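Local coordinates for uncharacterized protein (PDB 4R29) that is an S-adenosylmethionine-dependent cysteine methyltransferase effector that probably methylates a zinc-finger cysteine of host TAB2 and TAB3, blocking NF-kappa-B activation, at residues Glu82-Ile87 / Ser154-Gln159; Arg89-Thr94 / Ser104-Met109. The protein carries 1 engineered substitution. All coordinates share one frame; numbering follows the deposited sequence.

How the contacts relate
From the N terminus, the chain leaves helix 59-76 and enters a long loop whose first part, 82-87, waits for its partner 154-159 far downstream. Within the wide loop that this later pairing closes lies the much smaller one of contact 2, where 89-94 and 104-109 meet at the two ends of helix 95-103. The contacts are therefore nested, not crossed. They also touch: Phe84 CD1 lies 3.4 Å from Lys106 O, and Ile87 CD1 packs on Arg107 CD. Contact 2 shapes the S-adenosylmethionine pocket, whereas contact 1 joins the chain just ahead of the pocket-lining residues to the start of helix 155-181.

Contact 1: residues Glu82-Ile87 / Ser154-Gln159; sequences EAFEPI and SPLGEQ
With chi1 at -56°, Phe84 holds its ring carbon CG beside the backbone N and anti to the carbonyl carbon, and the ring swings out of the loop toward Ser154 and Leu156. Leu156 has the same kind of first torsion (chi1 -71°), and its CD1 methyl comes forward to meet the ring. The two side chains run past one another in opposite directions, making a simple apolar contact between Phe84 CD2 and Leu156 CD1 at 3.9 Å. This methyl arrives at the rim of the ring, not over a face.

Ser154 OG lies in the ring plane at the same edge, 3.7 Å from Phe84 CE2, close enough for packing. Its polar role is elsewhere. Ser154 is the N-cap residue of helix 155-181, and its OG accepts a hydrogen bond from Leu156 N at 3.2 Å, somewhat bent with an N-H...O angle of 142°. Serine suits this place because a short hydroxyl side chain can satisfy an amide of the first turn, which has no earlier carbonyl to bond. The backbone reinforces the turn, since Gly157 N donates to Ser154 O. Thus one residue both caps the helix and borders the aromatic ring, while phenylalanine gives the irregular loop an apolar ring long enough to reach the helix start with its edge.

This is plain structural packing one layer behind the cofactor site: the Phe84 side chain is about 13 Å from the bound S-adenosylmethionine but about 5 Å from that of its ligand Arg107. Pro108, just before strand 109-114, touches both Phe84 and Leu156, pinning the loop where the central sheet meets the N-terminal turn of helix 155-181.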
loop_
_atom_site.group_PDB
_atom_site.type_symbol
_atom_site.label_atom_id
_atom_site.label_comp_id
_atom_site.label_asym_id
_atom_site.label_seq_id
_atom_site.Cartn_x
_atom_site.Cartn_y
_atom_site.Cartn_z
ATOM N N GLU A 82 20.215 8.149 9.906
ATOM C CA GLU A 82 20.323 8.072 11.341
ATOM C C GLU A 82 18.976 8.503 11.910
ATOM O O GLU A 82 18.552 8.024 12.955
ATOM C CB GLU A 82 21.444 8.995 11.817
ATOM C CG GLU A 82 21.862 8.791 13.262
ATOM C CD GLU A 82 23.038 9.674 13.659
ATOM O OE1 GLU A 82 22.905 10.919 13.584
ATOM O OE2 GLU A 82 24.097 9.123 14.040
ATOM N N ALA A 83 18.304 9.407 11.199
ATOM C CA ALA A 83 16.988 9.914 11.599
ATOM C C ALA A 83 16.202 10.449 10.385
ATOM O O ALA A 83 16.778 11.011 9.452
ATOM C CB ALA A 83 17.132 10.993 12.667
ATOM N N PHE A 84 14.887 10.274 10.392
ATOM C CA PHE A 84 14.083 10.720 9.266
ATOM C C PHE A 84 13.681 12.183 9.372
ATOM O O PHE A 84 13.480 12.708 10.474
ATOM C CB PHE A 84 12.818 9.874 9.130
ATOM C CG PHE A 84 13.075 8.403 8.995
ATOM C CD1 PHE A 84 13.448 7.863 7.782
ATOM C CD2 PHE A 84 12.913 7.557 10.076
ATOM C CE1 PHE A 84 13.662 6.504 7.641
ATOM C CE2 PHE A 84 13.139 6.188 9.942
ATOM C CZ PHE A 84 13.514 5.668 8.714
ATOM N N GLU A 85 13.562 12.820 8.206
ATOM C CA GLU A 85 12.934 14.125 8.053
ATOM C C GLU A 85 11.622 13.963 7.285
ATOM O O GLU A 85 11.516 13.101 6.416
ATOM C CB GLU A 85 13.835 15.056 7.236
ATOM C CG GLU A 85 15.058 15.584 7.954
ATOM C CD GLU A 85 16.009 16.295 7.004
ATOM O OE1 GLU A 85 15.579 16.651 5.877
ATOM O OE2 GLU A 85 17.186 16.490 7.381
ATOM N N PRO A 86 10.630 14.813 7.580
ATOM C CA PRO A 86 9.352 14.812 6.862
ATOM C C PRO A 86 9.512 14.997 5.359
ATOM O O PRO A 86 10.322 15.807 4.897
ATOM C CB PRO A 86 8.628 16.031 7.440
ATOM C CG PRO A 86 9.179 16.187 8.794
ATOM C CD PRO A 86 10.632 15.775 8.694
ATOM N N ILE A 87 8.724 14.246 4.603
ATOM C CA ILE A 87 8.676 14.404 3.170
ATOM C C ILE A 87 7.462 15.258 2.882
ATOM O O ILE A 87 6.587 15.438 3.739
ATOM C CB ILE A 87 8.455 13.045 2.453
ATOM C CG1 ILE A 87 7.162 12.392 2.960
ATOM C CG2 ILE A 87 9.630 12.122 2.683
ATOM C CD1 ILE A 87 6.547 11.352 2.020
ATOM N N SER A 154 14.537 -0.436 10.385
ATOM C CA SER A 154 14.292 0.646 11.331
ATOM C C SER A 154 13.127 0.224 12.197
ATOM O O SER A 154 12.135 -0.274 11.678
ATOM C CB SER A 154 13.937 1.945 10.617
ATOM O OG SER A 154 13.223 2.811 11.491
ATOM N N PRO A 155 13.238 0.436 13.519
ATOM C CA PRO A 155 12.185 0.010 14.443
ATOM C C PRO A 155 10.868 0.744 14.178
ATOM O O PRO A 155 9.819 0.221 14.533
ATOM C CB PRO A 155 12.754 0.374 15.820
ATOM C CG PRO A 155 13.705 1.492 15.545
ATOM C CD PRO A 155 14.305 1.193 14.200
ATOM N N LEU A 156 10.928 1.916 13.545
ATOM C CA LEU A 156 9.717 2.640 13.173
ATOM C C LEU A 156 8.914 1.959 12.055
ATOM O O LEU A 156 7.716 2.181 11.923
ATOM C CB LEU A 156 10.048 4.081 12.770
ATOM C CG LEU A 156 10.474 5.052 13.877
ATOM C CD1 LEU A 156 11.007 6.343 13.290
ATOM C CD2 LEU A 156 9.317 5.349 14.805
ATOM N N GLY A 157 9.567 1.134 11.252
ATOM C CA GLY A 157 8.915 0.530 10.106
ATOM C C GLY A 157 7.675 -0.245 10.474
ATOM O O GLY A 157 6.561 0.140 10.119
ATOM N N GLU A 158 7.875 -1.345 11.190
ATOM C CA GLU A 158 6.791 -2.211 11.598
ATOM C C GLU A 158 5.794 -1.493 12.507
ATOM O O GLU A 158 4.590 -1.685 12.385
ATOM C CB GLU A 158 7.346 -3.455 12.306
ATOM C CG GLU A 158 6.330 -4.600 12.408
ATOM C CD GLU A 158 6.835 -5.780 13.231
ATOM O OE1 GLU A 158 6.009 -6.460 13.877
ATOM O OE2 GLU A 158 8.057 -6.032 13.230
ATOM N N GLN A 159 6.305 -0.689 13.429
ATOM C CA GLN A 159 5.452 0.064 14.332
ATOM C C GLN A 159 4.472 0.925 13.552
ATOM O O GLN A 159 3.267 0.876 13.803
ATOM C CB GLN A 159 6.285 0.922 15.308
ATOM C CG GLN A 159 6.982 0.097 16.395
ATOM C CD GLN A 159 8.034 0.878 17.194
ATOM O OE1 GLN A 159 8.039 2.117 17.212
ATOM N NE2 GLN A 159 8.930 0.145 17.857
#

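Contact 2: residues Arg89-Thr94 / Ser104-Met109; sequences RNEAST and SGKRPM. With SAM (S-adenosylmethionine), chain E.
Ala92 and Arg107 meet beside the carboxylate end of S-adenosylmethionine, in the cofactor pocket of this Rossmann-like methyltransferase. The Ala92 methyl lies over one face of the Arg107 guanidinium, with CB 3.4 Å from NH2, and a small side chain lets the loop come this close. The edge of the guanidinium faces the ligand. NH2 donates to OXT of the cofactor at 2.6 Å, nearly straight at 161°, and NH1 donates to its O at 2.8 Å. Arginine fits here because its planar edge matches a carboxylate in shape and charge. Ala92 O adds a weak hydrogen bond from the cofactor amino group.

Arg89 serves the adenine end: its CD approaches N1 to 3.3 Å, and adenine C2 sits over one guanidinium face while Ser93 CB covers the opposite one. Tyr204 OH, itself bonded to the cofactor, is hydrogen-bonded to Arg89 NH1.

A second shell fixes Arg107. NE bonds to Thr101 OG1, NH1 to Phe202 O and NH2 to Ser98 O, which should hold the group in one rotation; Met109 O lies over a guanidinium face. Farther out, Gly105 ends helix 95-103 in a Schellman motif, its positive phi being easy for glycine. Beyond this turn, Lys106 crosses Glu91 at about a right angle. Glu91 OE2 is held by Ser88 N, while OE1 rests 3.3 Å from Lys106 CD. A bend at chi4 (47°) turns Lys106 NZ back to a weak bond with Ser104 OG, leaving NZ 4.5 Å from Glu91 OE1, beyond salt-bridge range.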
loop_
_atom_site.group_PDB
_atom_site.type_symbol
_atom_site.label_atom_id
_atom_site.label_comp_id
_atom_site.label_asym_id
_atom_site.label_seq_id
_atom_site.Cartn_x
_atom_site.Cartn_y
_atom_site.Cartn_z
ATOM N N ARG A 89 3.974 15.363 1.113
ATOM C CA ARG A 89 2.871 14.545 0.640
ATOM C C ARG A 89 2.932 14.326 -0.880
ATOM O O ARG A 89 2.532 13.269 -1.385
ATOM C CB ARG A 89 1.553 15.233 1.026
ATOM C CG ARG A 89 0.431 15.069 0.012
ATOM C CD ARG A 89 -0.103 13.655 0.100
ATOM N NE ARG A 89 -1.082 13.355 -0.940
ATOM C CZ ARG A 89 -1.553 12.136 -1.168
ATOM N NH1 ARG A 89 -1.120 11.117 -0.433
ATOM N NH2 ARG A 89 -2.438 11.936 -2.133
ATOM N N ASN A 90 3.422 15.333 -1.599
ATOM C CA ASN A 90 3.559 15.259 -3.056
ATOM C C ASN A 90 4.492 14.157 -3.564
ATOM O O ASN A 90 4.268 13.622 -4.642
ATOM C CB ASN A 90 3.971 16.614 -3.630
ATOM C CG ASN A 90 2.899 17.666 -3.436
ATOM O OD1 ASN A 90 1.701 17.366 -3.495
ATOM N ND2 ASN A 90 3.318 18.899 -3.170
ATOM N N GLU A 91 5.506 13.806 -2.772
ATOM C CA GLU A 91 6.445 12.729 -3.117
ATOM C C GLU A 91 5.818 11.329 -3.011
ATOM O O GLU A 91 6.367 10.343 -3.520
ATOM C CB GLU A 91 7.684 12.789 -2.223
ATOM C CG GLU A 91 8.423 14.116 -2.219
ATOM C CD GLU A 91 9.516 14.167 -1.147
ATOM O OE1 GLU A 91 10.430 13.314 -1.176
ATOM O OE2 GLU A 91 9.461 15.049 -0.266
ATOM N N ALA A 92 4.670 11.242 -2.344
ATOM C CA ALA A 92 4.064 9.946 -2.093
ATOM C C ALA A 92 2.592 9.921 -2.479
ATOM O O ALA A 92 1.797 9.233 -1.849
ATOM C CB ALA A 92 4.238 9.554 -0.635
ATOM N N SER A 93 2.227 10.667 -3.510
ATOM C CA SER A 93 0.826 10.740 -3.911
ATOM C C SER A 93 0.482 9.766 -5.028
ATOM O O SER A 93 -0.681 9.635 -5.381
ATOM C CB SER A 93 0.458 12.162 -4.340
ATOM O OG SER A 93 1.272 12.581 -5.421
ATOM N N THR A 94 1.489 9.098 -5.593
ATOM C CA THR A 94 1.248 8.031 -6.559
ATOM C C THR A 94 1.680 6.714 -5.927
ATOM O O THR A 94 2.419 6.713 -4.944
ATOM C CB THR A 94 2.019 8.276 -7.887
ATOM O OG1 THR A 94 3.434 8.209 -7.655
ATOM C CG2 THR A 94 1.656 9.643 -8.484
ATOM N N SER A 104 14.167 4.319 -0.833
ATOM C CA SER A 104 15.285 5.254 -0.848
ATOM C C SER A 104 15.633 5.700 0.574
ATOM O O SER A 104 16.533 6.506 0.778
ATOM C CB SER A 104 14.939 6.475 -1.699
ATOM O OG SER A 104 13.900 7.243 -1.089
ATOM N N GLY A 105 14.889 5.202 1.554
ATOM C CA GLY A 105 15.158 5.509 2.948
ATOM C C GLY A 105 14.681 6.866 3.466
ATOM O O GLY A 105 15.043 7.267 4.573
ATOM N N LYS A 106 13.869 7.576 2.692
ATOM C CA LYS A 106 13.366 8.883 3.131
ATOM C C LYS A 106 12.424 8.769 4.327
ATOM O O LYS A 106 12.340 9.682 5.147
ATOM C CB LYS A 106 12.608 9.590 2.014
ATOM C CG LYS A 106 13.460 10.236 0.957
ATOM C CD LYS A 106 12.596 11.190 0.152
ATOM C CE LYS A 106 13.269 11.574 -1.115
ATOM N NZ LYS A 106 13.793 10.329 -1.766
ATOM N N ARG A 107 11.698 7.661 4.411
ATOM C CA ARG A 107 10.752 7.460 5.505
ATOM C C ARG A 107 10.591 5.968 5.776
ATOM O O ARG A 107 10.936 5.140 4.935
ATOM C CB ARG A 107 9.382 8.116 5.192
ATOM C CG ARG A 107 8.694 7.579 3.944
ATOM C CD ARG A 107 7.290 8.174 3.745
ATOM N NE ARG A 107 6.626 7.551 2.607
ATOM C CZ ARG A 107 5.307 7.492 2.420
ATOM N NH1 ARG A 107 4.461 8.038 3.303
ATOM N NH2 ARG A 107 4.832 6.891 1.337
ATOM N N PRO A 108 10.065 5.623 6.957
ATOM C CA PRO A 108 9.960 4.210 7.339
ATOM C C PRO A 108 8.753 3.428 6.765
ATOM O O PRO A 108 8.820 2.206 6.719
ATOM C CB PRO A 108 9.904 4.274 8.878
ATOM C CG PRO A 108 9.282 5.598 9.167
ATOM C CD PRO A 108 9.833 6.525 8.100
ATOM N N MET A 109 7.666 4.089 6.389
ATOM C CA MET A 109 6.567 3.374 5.729
ATOM C C MET A 109 5.672 4.197 4.811
ATOM O O MET A 109 5.640 5.428 4.865
ATOM C CB MET A 109 5.757 2.465 6.680
ATOM C CG MET A 109 4.547 3.024 7.328
ATOM S SD MET A 109 3.003 3.282 6.388
ATOM C CE MET A 109 2.305 4.383 7.622
HETATM N N SAM E . 0.267 6.601 -0.733
HETATM C CA SAM E . 0.295 7.437 0.467
HETATM C C SAM E . 1.597 7.269 1.241
HETATM O O SAM E . 1.955 8.152 2.028
HETATM O OXT SAM E . 2.286 6.242 1.109
HETATM C CB SAM E . -0.859 7.131 1.416
HETATM C CG SAM E . -2.220 7.604 0.931
HETATM S SD SAM E . -3.470 7.718 2.253
HETATM C CE SAM E . -4.811 8.337 1.204
HETATM C "C5'" SAM E . -2.983 9.297 2.992
HETATM C "C4'" SAM E . -3.863 9.615 4.198
HETATM O "O4'" SAM E . -3.203 10.526 5.058
HETATM C "C3'" SAM E . -5.188 10.254 3.792
HETATM O "O3'" SAM E . -6.209 9.286 3.644
HETATM C "C2'" SAM E . -5.477 11.213 4.927
HETATM O "O2'" SAM E . -6.281 10.520 5.838
HETATM C "C1'" SAM E . -4.125 11.463 5.592
HETATM N N9 SAM E . -3.545 12.787 5.292
HETATM C C8 SAM E . -3.117 13.702 6.215
HETATM N N7 SAM E . -2.612 14.774 5.577
HETATM C C5 SAM E . -2.705 14.551 4.248
HETATM C C6 SAM E . -2.336 15.317 3.152
HETATM N N6 SAM E . -1.780 16.512 3.329
HETATM N N1 SAM E . -2.555 14.829 1.886
HETATM C C2 SAM E . -3.126 13.580 1.712
HETATM N N3 SAM E . -3.488 12.818 2.805
HETATM C C4 SAM E . -3.279 13.297 4.056
#